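Local coordinates for protein 2-oxoglutarate carboxylase small subunit (Hydrogenobacter thermophilus, PDB 7KCT) that belongs to the biotin carboxylase family and binds adenosine-5'-diphosphate and magnesium in a domain of ATP-grasp type, at residues R126-M131 and L292-M297; A134-V139 and V268-E273; K166-G171 and D204-K209. One frame throughout, in Å; residues are numbered along the deposited sequence.

Interaction 1 of 3, residues R126-M131 and L292-M297; sequences RSKEVM and LYFIEM. With MG (magnesium ion), chain E; ADP (adenosine-5'-diphosphate), chain C; BCT (bicarbonate ion), chain F.
Met131 carries its CG beside the backbone N (chi1 -64°) and Phe294 swings its ring anti to its own N (chi1 166°), and these two torsions set a methylene squarely over an aromatic face. The pair joins helix 124-133 to strand 292-298, an outermost strand of a four-stranded antiparallel sheet in the ATP-grasp domain. Met131 CG sits 3.5 Å from the centroid of the Phe294 ring, 11° off the ring normal: a CH-pi contact almost straight above the ring centre. The two side chains cross at about a right angle, and Met131 SD lies farther out above the ring, 4.8 Å from the Phe294 centroid, as a Met-aromatic contact. The ring thus lies between Met131 and, on its opposite face, the backbone N of Glu296, two residues along its own strand. One water joins the segments: it donates to Ser127 OG and accepts from Met297 N. Ser127 OG is also hydrogen-bonded to Asp123 O. Arg126, on the same helix, donates from NH1 and NH2 to the bicarbonate ion. A classic beta bulge sets Ile295 and Glu296 together opposite Glu283 of strand 278-286. The CA-CB bond of Glu296 points away from the helix; its carboxylate meets the nucleotide and, with Glu283, the magnesium ion. Glu296 OE2 binds that magnesium at 2.1 Å, while Glu296 OE1 stands 2.9 Å from O3B of adenosine-5'-diphosphate.

Interaction 2 of 3, residues A134-V139 and V268-E273; sequences AGVPTV and VKAAKE
Ala134 approaches helix 257-273 where helix 124-133 gives way to a loop, the two backbones coming within 5.6 Å between the CA atoms of Ala134 and Ala270. The turn is a Schellman motif: Gly135 takes a positive phi of 103°, a left-handed backbone conformation that glycine adopts readily. Beyond it the chain runs in an irregular, largely extended path, while residues 268-273 keep regular helical geometry. With no hydrogen bond between the segments, the contact rests on small apolar groups and illustrates how alanines let a loop lie close to a helix. The methyl of Ala134 meets that of Ala270, CB to CB at 3.9 Å, and Val136 adds its CG2 at 4.0 Å from the same Ala270 CB. Met131 of the preceding helix touches both Val136 and Ala270, so the sulfur-bearing side chain of helix 124-133 joins this apolar patch. Two long, more exposed side chains flank it. Lys269, with CG anti to the backbone N (chi1 -177°), reaches out alongside the turn until its CE comes 3.9 Å from Ala134 O. Glu273 leans back over Ala134 from the next helical turn, and its OE2 forms a long salt bridge of 3.6 Å with Lys269 NZ. Both carboxylate oxygens of Glu273 rest on the same methyl group, OE1 lying 3.3 Å from Ala134 CB.

Interaction 3 of 3, residues K166-G171 and D204-K209; sequences KASAGG and DLLLEK. With ADP (adenosine-5'-diphosphate), chain C.
Lys166 and Leu206 form a hydrogen-bonded antiparallel pair between strands 163-167 and 205-209, and this pair is the tight part of the contact. Strand 163-167 is the middle strand of a three-stranded sheet in the ATP-grasp domain. Lys166 N bonds to Leu206 O at 3.0 Å, and the return bond from Leu206 N to Lys166 O measures 2.8 Å. On the same face of the sheet Leu206 packs its CD1 against the aliphatic CD of Lys166. Four acceptors surround the buried Lys166 NZ, namely N7 and O2A of adenosine-5'-diphosphate, a water and Glu208 OE2; with three hydrogens to give, at least one must be shared. Lys166 NZ meets Glu208 OE2 at 3.1 Å, from 57° out of the carboxylate plane, an approach consistent with that oxygen also accepting from the adenine amino group. Glu208 CG lies between its backbone N and carbonyl carbon (chi1 53°), and the chain then extends toward the base. Lys128 supplies a second cation, in a salt bridge to Glu208 OE1. The other end is partly exposed, at Ala169 and Asp204. A type I turn runs from Ala167 to Gly170, and a water bridges Ala169 N and Asp204 O. One straight backbone bond holds this end, Ser168 N to Asp204 O at 2.9 Å and 173°, while at the pocket end ADP N6 donates to Glu208 OE2 at 2.7 Å and to Lys209 O.

In the fold
All three contacts fall within the ATP-grasp domain, and along the chain they are nested: interaction 3 lies inside the loop closed by interaction 2, itself inside that of interaction 1. Measured between centres, interaction 2 is about 8 Å from interaction 1, interaction 3 about 12 Å from interaction 1, and interactions 2 and 3 are about 19 Å apart. Helix 124-133 runs directly from interaction 1 into the loop of interaction 2, which probably hydrogen-bonds to the strand of interaction 1 through Pro137 and Phe294. The strand of interaction 1 and the strands of interaction 3 lie in different antiparallel sheets, and adenosine-5'-diphosphate is held between them, with Val139 of the connecting loop touching the same nucleotide.

Interaction 1 of 3, residues R126-M131 and L292-M297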
loop_
_atom_site.group_PDB
_atom_site.type_symbol
_atom_site.label_atom_id
_atom_site.label_comp_id
_atom_site.label_asym_id
_atom_site.label_seq_id
_atom_site.Cartn_x
_atom_site.Cartn_y
_atom_site.Cartn_z
ATOM N N ARG A 126 -9.319 38.471 6.406
ATOM C CA ARG A 126 -8.193 38.984 5.631
ATOM C C ARG A 126 -7.846 38.071 4.468
ATOM O O ARG A 126 -7.555 38.552 3.369
ATOM C CB ARG A 126 -6.988 39.172 6.555
ATOM C CG ARG A 126 -5.709 39.590 5.865
ATOM C CD ARG A 126 -4.725 40.057 6.880
ATOM N NE ARG A 126 -4.237 39.039 7.815
ATOM C CZ ARG A 126 -4.501 38.998 9.118
ATOM N NH1 ARG A 126 -5.282 39.901 9.686
ATOM N NH2 ARG A 126 -3.947 38.044 9.872
ATOM N N SER A 127 -7.842 36.741 4.676
ATOM C CA SER A 127 -7.476 35.849 3.567
ATOM C C SER A 127 -8.406 36.001 2.363
ATOM O O SER A 127 -7.965 35.878 1.217
ATOM C CB SER A 127 -7.500 34.361 3.976
ATOM O OG SER A 127 -7.062 34.160 5.297
ATOM N N LYS A 128 -9.716 36.106 2.593
ATOM C CA LYS A 128 -10.635 36.339 1.471
ATOM C C LYS A 128 -10.305 37.637 0.728
ATOM O O LYS A 128 -10.329 37.695 -0.512
ATOM C CB LYS A 128 -12.080 36.422 1.979
ATOM C CG LYS A 128 -12.663 35.159 2.556
ATOM C CD LYS A 128 -14.029 35.425 3.174
ATOM C CE LYS A 128 -15.142 35.367 2.141
ATOM N NZ LYS A 128 -16.450 35.688 2.796
ATOM N N GLU A 129 -10.086 38.714 1.468
ATOM C CA GLU A 129 -9.752 39.981 0.806
ATOM C C GLU A 129 -8.493 39.844 -0.045
ATOM O O GLU A 129 -8.463 40.293 -1.199
ATOM C CB GLU A 129 -9.601 41.103 1.843
ATOM N N VAL A 130 -7.449 39.189 0.487
ATOM C CA VAL A 130 -6.242 38.983 -0.305
ATOM C C VAL A 130 -6.573 38.196 -1.563
ATOM O O VAL A 130 -6.100 38.520 -2.661
ATOM C CB VAL A 130 -5.164 38.241 0.519
ATOM C CG1 VAL A 130 -4.026 37.909 -0.368
ATOM C CG2 VAL A 130 -4.693 39.118 1.680
ATOM N N MET A 131 -7.377 37.102 -1.425
ATOM C CA MET A 131 -7.674 36.280 -2.610
ATOM C C MET A 131 -8.507 37.077 -3.597
ATOM O O MET A 131 -8.330 36.950 -4.800
ATOM C CB MET A 131 -8.418 34.976 -2.242
ATOM C CG MET A 131 -7.525 34.085 -1.365
ATOM S SD MET A 131 -5.905 33.764 -2.158
ATOM C CE MET A 131 -6.061 32.376 -3.214
ATOM N N LEU A 292 -17.135 27.738 -8.083
ATOM C CA LEU A 292 -16.325 27.714 -6.866
ATOM C C LEU A 292 -16.106 29.102 -6.270
ATOM O O LEU A 292 -15.854 30.070 -6.992
ATOM C CB LEU A 292 -14.973 27.063 -7.175
ATOM C CG LEU A 292 -14.884 25.535 -7.060
ATOM C CD1 LEU A 292 -16.106 24.888 -7.621
ATOM C CD2 LEU A 292 -13.616 25.017 -7.759
ATOM N N TYR A 293 -16.188 29.175 -4.942
ATOM C CA TYR A 293 -15.896 30.363 -4.155
ATOM C C TYR A 293 -14.926 30.023 -3.024
ATOM O O TYR A 293 -15.162 29.092 -2.232
ATOM C CB TYR A 293 -17.170 30.937 -3.559
ATOM C CG TYR A 293 -18.255 31.149 -4.588
ATOM C CD1 TYR A 293 -19.092 30.093 -4.970
ATOM C CD2 TYR A 293 -18.452 32.392 -5.186
ATOM C CE1 TYR A 293 -20.117 30.275 -5.923
ATOM C CE2 TYR A 293 -19.489 32.594 -6.122
ATOM C CZ TYR A 293 -20.302 31.531 -6.496
ATOM O OH TYR A 293 -21.297 31.733 -7.436
ATOM N N PHE A 294 -13.880 30.832 -2.910
ATOM C CA PHE A 294 -12.830 30.575 -1.950
ATOM C C PHE A 294 -13.354 30.840 -0.569
ATOM O O PHE A 294 -14.124 31.784 -0.352
ATOM C CB PHE A 294 -11.627 31.462 -2.241
ATOM C CG PHE A 294 -10.606 31.521 -1.123
ATOM C CD1 PHE A 294 -10.757 32.392 -0.069
ATOM C CD2 PHE A 294 -9.485 30.694 -1.152
ATOM C CE1 PHE A 294 -9.786 32.465 0.946
ATOM C CE2 PHE A 294 -8.496 30.759 -0.158
ATOM C CZ PHE A 294 -8.651 31.627 0.902
ATOM N N ILE A 295 -12.979 29.979 0.365
ATOM C CA ILE A 295 -13.351 30.232 1.744
ATOM C C ILE A 295 -12.181 30.296 2.726
ATOM O O ILE A 295 -12.302 30.937 3.782
ATOM C CB ILE A 295 -14.373 29.185 2.244
ATOM C CG1 ILE A 295 -13.833 27.755 2.047
ATOM C CG2 ILE A 295 -15.760 29.414 1.530
ATOM C CD1 ILE A 295 -14.595 26.647 2.884
ATOM N N GLU A 296 -11.075 29.600 2.456
ATOM C CA GLU A 296 -9.987 29.635 3.439
ATOM C C GLU A 296 -8.780 28.942 2.845
ATOM O O GLU A 296 -8.899 28.154 1.912
ATOM C CB GLU A 296 -10.351 29.000 4.801
ATOM C CG GLU A 296 -10.160 27.485 4.915
ATOM C CD GLU A 296 -9.949 26.980 6.358
ATOM O OE1 GLU A 296 -9.850 27.795 7.305
ATOM O OE2 GLU A 296 -9.891 25.740 6.536
ATOM N N MET A 297 -7.608 29.262 3.385
ATOM C CA MET A 297 -6.368 28.621 2.966
ATOM C C MET A 297 -5.793 27.928 4.194
ATOM O O MET A 297 -5.893 28.456 5.297
ATOM C CB MET A 297 -5.343 29.620 2.427
ATOM C CG MET A 297 -4.078 28.934 1.937
ATOM S SD MET A 297 -2.854 29.960 1.075
ATOM C CE MET A 297 -1.964 28.631 0.216
HETATM MG MG MG E . -11.329 24.263 6.554
HETATM P PB ADP C . -12.493 25.298 9.266
HETATM O O1B ADP C . -12.970 24.911 10.622
HETATM O O2B ADP C . -12.215 24.369 8.112
HETATM O O3B ADP C . -11.564 26.497 9.245
HETATM P PA ADP C . -13.883 26.282 7.029
HETATM O O1A ADP C . -13.117 25.544 5.990
HETATM O O2A ADP C . -14.320 27.699 6.696
HETATM O O3A ADP C . -13.944 26.180 8.590
HETATM O "O5'" ADP C . -15.545 25.536 6.578
HETATM C "C5'" ADP C . -15.943 24.408 7.438
HETATM C "C4'" ADP C . -16.894 23.650 6.599
HETATM O "O4'" ADP C . -18.132 24.383 6.755
HETATM C "C3'" ADP C . -16.537 23.661 5.161
HETATM O "O3'" ADP C . -15.862 22.450 4.801
HETATM C "C2'" ADP C . -17.947 23.570 4.583
HETATM O "O2'" ADP C . -18.544 22.232 4.785
HETATM C "C1'" ADP C . -18.763 24.457 5.480
HETATM N N9 ADP C . -18.796 25.853 4.982
HETATM C C8 ADP C . -17.850 26.877 5.128
HETATM N N7 ADP C . -18.278 28.027 4.545
HETATM C C5 ADP C . -19.515 27.712 3.982
HETATM C C6 ADP C . -20.455 28.475 3.243
HETATM N N6 ADP C . -20.191 29.777 2.953
HETATM N N1 ADP C . -21.599 27.917 2.773
HETATM C C2 ADP C . -21.777 26.620 3.124
HETATM N N3 ADP C . -20.993 25.782 3.822
HETATM C C4 ADP C . -19.848 26.373 4.248
HETATM C C BCT F . -5.407 39.019 12.932
HETATM O O1 BCT F . -4.338 38.364 13.003
HETATM O O2 BCT F . -6.172 39.339 12.015
HETATM O O3 BCT F . -5.861 39.440 14.231
HETATM O O HOH W 1 -7.734 31.360 5.486
HETATM O O HOH W 2 -12.211 22.565 6.311
HETATM O O HOH W 3 -9.432 22.904 7.011
#

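Interaction 2 of 3, residues A134-V139 and V268-E273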
loop_
_atom_site.group_PDB
_atom_site.type_symbol
_atom_site.label_atom_id
_atom_site.label_comp_id
_atom_site.label_asym_id
_atom_site.label_seq_id
_atom_site.Cartn_x
_atom_site.Cartn_y
_atom_site.Cartn_z
ATOM N N ALA A 134 -6.551 39.247 -5.689
ATOM C CA ALA A 134 -5.699 38.490 -6.608
ATOM C C ALA A 134 -6.480 37.832 -7.741
ATOM O O ALA A 134 -5.883 37.158 -8.590
ATOM C CB ALA A 134 -4.887 37.435 -5.846
ATOM N N GLY A 135 -7.785 38.022 -7.798
ATOM C CA GLY A 135 -8.580 37.442 -8.858
ATOM C C GLY A 135 -9.402 36.211 -8.498
ATOM O O GLY A 135 -10.105 35.699 -9.368
ATOM N N VAL A 136 -9.362 35.732 -7.254
ATOM C CA VAL A 136 -10.051 34.483 -6.907
ATOM C C VAL A 136 -11.488 34.796 -6.502
ATOM O O VAL A 136 -11.700 35.677 -5.662
ATOM C CB VAL A 136 -9.315 33.742 -5.777
ATOM C CG1 VAL A 136 -9.961 32.400 -5.508
ATOM C CG2 VAL A 136 -7.860 33.558 -6.104
ATOM N N PRO A 137 -12.505 34.116 -7.050
ATOM C CA PRO A 137 -13.881 34.370 -6.584
ATOM C C PRO A 137 -14.018 33.997 -5.124
ATOM O O PRO A 137 -13.368 33.064 -4.634
ATOM C CB PRO A 137 -14.747 33.491 -7.497
ATOM C CG PRO A 137 -13.772 32.431 -8.068
ATOM C CD PRO A 137 -12.450 33.137 -8.150
ATOM N N THR A 138 -14.796 34.782 -4.399
ATOM C CA THR A 138 -14.954 34.559 -2.974
ATOM C C THR A 138 -16.433 34.514 -2.672
ATOM O O THR A 138 -17.256 34.955 -3.474
ATOM C CB THR A 138 -14.279 35.633 -2.086
ATOM O OG1 THR A 138 -14.739 36.945 -2.425
ATOM C CG2 THR A 138 -12.744 35.563 -2.168
ATOM N N VAL A 139 -16.748 33.974 -1.502
ATOM C CA VAL A 139 -18.137 33.918 -1.054
ATOM C C VAL A 139 -18.581 35.325 -0.659
ATOM O O VAL A 139 -17.932 35.955 0.196
ATOM C CB VAL A 139 -18.288 32.957 0.134
ATOM C CG1 VAL A 139 -19.764 32.824 0.494
ATOM C CG2 VAL A 139 -17.700 31.581 -0.131
ATOM N N VAL A 268 -2.607 29.098 -8.280
ATOM C CA VAL A 268 -1.168 29.297 -8.449
ATOM C C VAL A 268 -0.852 30.790 -8.450
ATOM O O VAL A 268 -0.065 31.284 -7.624
ATOM C CB VAL A 268 -0.679 28.607 -9.734
ATOM C CG1 VAL A 268 0.765 29.054 -10.109
ATOM C CG2 VAL A 268 -0.674 27.132 -9.567
ATOM N N LYS A 269 -1.545 31.545 -9.318
ATOM C CA LYS A 269 -1.335 32.996 -9.403
ATOM C C LYS A 269 -1.443 33.659 -8.048
ATOM O O LYS A 269 -0.637 34.517 -7.696
ATOM C CB LYS A 269 -2.358 33.624 -10.365
ATOM C CG LYS A 269 -2.198 35.150 -10.588
ATOM C CD LYS A 269 -3.288 35.740 -11.500
ATOM C CE LYS A 269 -3.278 37.266 -11.446
ATOM N NZ LYS A 269 -1.900 37.809 -11.677
ATOM N N ALA A 270 -2.438 33.286 -7.266
ATOM C CA ALA A 270 -2.576 33.920 -5.968
ATOM C C ALA A 270 -1.473 33.470 -5.015
ATOM O O ALA A 270 -1.025 34.248 -4.171
ATOM C CB ALA A 270 -3.967 33.643 -5.426
ATOM N N ALA A 271 -1.050 32.205 -5.116
ATOM C CA ALA A 271 0.046 31.693 -4.292
ATOM C C ALA A 271 1.345 32.441 -4.574
ATOM O O ALA A 271 2.071 32.826 -3.646
ATOM C CB ALA A 271 0.216 30.192 -4.550
ATOM N N LYS A 272 1.675 32.618 -5.847
ATOM C CA LYS A 272 2.860 33.395 -6.204
ATOM C C LYS A 272 2.750 34.832 -5.711
ATOM O O LYS A 272 3.739 35.409 -5.249
ATOM C CB LYS A 272 3.055 33.380 -7.713
ATOM C CG LYS A 272 3.508 32.084 -8.277
ATOM C CD LYS A 272 3.343 32.073 -9.792
ATOM C CE LYS A 272 4.250 31.034 -10.460
ATOM N NZ LYS A 272 5.601 31.637 -10.783
ATOM N N GLU A 273 1.550 35.417 -5.756
ATOM C CA GLU A 273 1.406 36.817 -5.339
ATOM C C GLU A 273 1.770 37.001 -3.874
ATOM O O GLU A 273 2.321 38.037 -3.491
ATOM C CB GLU A 273 -0.025 37.327 -5.567
ATOM C CG GLU A 273 -0.374 37.695 -7.006
ATOM C CD GLU A 273 -1.741 38.395 -7.130
ATOM O OE1 GLU A 273 -2.115 39.217 -6.251
ATOM O OE2 GLU A 273 -2.447 38.106 -8.118
#

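Interaction 3 of 3, residues K166-G171 and D204-K209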
loop_
_atom_site.group_PDB
_atom_site.type_symbol
_atom_site.label_atom_id
_atom_site.label_comp_id
_atom_site.label_asym_id
_atom_site.label_seq_id
_atom_site.Cartn_x
_atom_site.Cartn_y
_atom_site.Cartn_z
ATOM N N LYS A 166 -18.843 32.664 11.014
ATOM C CA LYS A 166 -17.613 31.885 11.147
ATOM C C LYS A 166 -16.614 32.642 12.013
ATOM O O LYS A 166 -16.487 33.868 11.898
ATOM C CB LYS A 166 -16.985 31.619 9.790
ATOM C CG LYS A 166 -17.954 31.030 8.794
ATOM C CD LYS A 166 -17.432 30.932 7.364
ATOM C CE LYS A 166 -16.402 29.854 7.184
ATOM N NZ LYS A 166 -16.113 29.546 5.747
ATOM N N ALA A 167 -15.883 31.901 12.858
ATOM C CA ALA A 167 -14.744 32.458 13.571
ATOM C C ALA A 167 -13.645 32.792 12.573
ATOM O O ALA A 167 -13.206 31.916 11.824
ATOM C CB ALA A 167 -14.245 31.458 14.612
ATOM N N SER A 168 -13.186 34.056 12.560
ATOM C CA SER A 168 -12.145 34.411 11.602
ATOM C C SER A 168 -10.809 33.768 11.974
ATOM O O SER A 168 -9.947 33.572 11.111
ATOM C CB SER A 168 -11.992 35.932 11.483
ATOM O OG SER A 168 -11.398 36.242 10.226
ATOM N N ALA A 169 -10.609 33.479 13.260
ATOM C CA ALA A 169 -9.434 32.765 13.758
ATOM C C ALA A 169 -9.625 31.248 13.810
ATOM O O ALA A 169 -9.061 30.581 14.691
ATOM C CB ALA A 169 -9.051 33.299 15.143
ATOM N N GLY A 170 -10.390 30.687 12.859
ATOM C CA GLY A 170 -10.962 29.367 13.003
ATOM C C GLY A 170 -10.139 28.244 12.385
ATOM O O GLY A 170 -9.251 28.465 11.560
ATOM N N GLY A 171 -10.452 27.035 12.848
ATOM C CA GLY A 171 -9.898 25.807 12.317
ATOM C C GLY A 171 -10.689 24.636 12.862
ATOM O O GLY A 171 -11.452 24.774 13.825
ATOM N N ASP A 204 -13.572 37.048 17.171
ATOM C CA ASP A 204 -14.024 37.806 16.009
ATOM C C ASP A 204 -14.693 36.919 14.966
ATOM O O ASP A 204 -14.132 35.898 14.552
ATOM C CB ASP A 204 -12.845 38.518 15.355
ATOM C CG ASP A 204 -12.061 39.373 16.325
ATOM O OD1 ASP A 204 -12.623 39.779 17.365
ATOM O OD2 ASP A 204 -10.873 39.621 16.053
ATOM N N LEU A 205 -15.854 37.358 14.481
ATOM C CA LEU A 205 -16.634 36.600 13.517
ATOM C C LEU A 205 -16.692 37.348 12.188
ATOM O O LEU A 205 -16.587 38.574 12.144
ATOM C CB LEU A 205 -18.056 36.358 14.038
ATOM C CG LEU A 205 -18.158 35.773 15.454
ATOM C CD1 LEU A 205 -19.596 35.772 15.935
ATOM C CD2 LEU A 205 -17.599 34.405 15.502
ATOM N N LEU A 206 -16.792 36.587 11.105
ATOM C CA LEU A 206 -17.216 37.097 9.817
ATOM C C LEU A 206 -18.558 36.461 9.457
ATOM O O LEU A 206 -18.987 35.452 10.035
ATOM C CB LEU A 206 -16.162 36.831 8.738
ATOM C CG LEU A 206 -15.825 35.407 8.296
ATOM C CD1 LEU A 206 -16.933 34.879 7.382
ATOM C CD2 LEU A 206 -14.510 35.361 7.579
ATOM N N LEU A 207 -19.190 37.036 8.449
ATOM C CA LEU A 207 -20.480 36.576 7.966
ATOM C C LEU A 207 -20.354 36.351 6.480
ATOM O O LEU A 207 -19.789 37.198 5.784
ATOM C CB LEU A 207 -21.565 37.611 8.271
ATOM C CG LEU A 207 -23.025 37.269 7.975
ATOM C CD1 LEU A 207 -23.940 38.284 8.688
ATOM C CD2 LEU A 207 -23.281 37.284 6.516
ATOM N N GLU A 208 -20.855 35.216 5.987
ATOM C CA GLU A 208 -20.944 35.032 4.558
ATOM C C GLU A 208 -22.246 34.339 4.167
ATOM O O GLU A 208 -22.977 33.821 4.997
ATOM C CB GLU A 208 -19.721 34.265 4.008
ATOM C CG GLU A 208 -19.383 32.944 4.651
ATOM C CD GLU A 208 -18.078 32.335 4.072
ATOM O OE1 GLU A 208 -17.096 33.087 3.861
ATOM O OE2 GLU A 208 -18.014 31.106 3.851
ATOM N N LYS A 209 -22.543 34.416 2.879
ATOM C CA LYS A 209 -23.716 33.769 2.325
ATOM C C LYS A 209 -23.620 32.284 2.616
ATOM O O LYS A 209 -22.587 31.656 2.356
ATOM C CB LYS A 209 -23.773 34.011 0.825
ATOM C CG LYS A 209 -24.921 33.343 0.106
ATOM C CD LYS A 209 -26.240 33.929 0.543
ATOM C CE LYS A 209 -27.362 32.916 0.390
ATOM N NZ LYS A 209 -28.543 33.320 1.180
HETATM P PB ADP C . -12.493 25.298 9.266
HETATM O O1B ADP C . -12.970 24.911 10.622
HETATM O O2B ADP C . -12.215 24.369 8.112
HETATM O O3B ADP C . -11.564 26.497 9.245
HETATM P PA ADP C . -13.883 26.282 7.029
HETATM O O1A ADP C . -13.117 25.544 5.990
HETATM O O2A ADP C . -14.320 27.699 6.696
HETATM O O3A ADP C . -13.944 26.180 8.590
HETATM O "O5'" ADP C . -15.545 25.536 6.578
HETATM C "C5'" ADP C . -15.943 24.408 7.438
HETATM C "C4'" ADP C . -16.894 23.650 6.599
HETATM O "O4'" ADP C . -18.132 24.383 6.755
HETATM C "C3'" ADP C . -16.537 23.661 5.161
HETATM O "O3'" ADP C . -15.862 22.450 4.801
HETATM C "C2'" ADP C . -17.947 23.570 4.583
HETATM O "O2'" ADP C . -18.544 22.232 4.785
HETATM C "C1'" ADP C . -18.763 24.457 5.480
HETATM N N9 ADP C . -18.796 25.853 4.982
HETATM C C8 ADP C . -17.850 26.877 5.128
HETATM N N7 ADP C . -18.278 28.027 4.545
HETATM C C5 ADP C . -19.515 27.712 3.982
HETATM C C6 ADP C . -20.455 28.475 3.243
HETATM N N6 ADP C . -20.191 29.777 2.953
HETATM N N1 ADP C . -21.599 27.917 2.773
HETATM C C2 ADP C . -21.777 26.620 3.124
HETATM N N3 ADP C . -20.993 25.782 3.822
HETATM C C4 ADP C . -19.848 26.373 4.248
HETATM O O HOH W 4 -14.790 31.698 4.901
HETATM O O HOH W 5 -12.496 34.243 15.643
#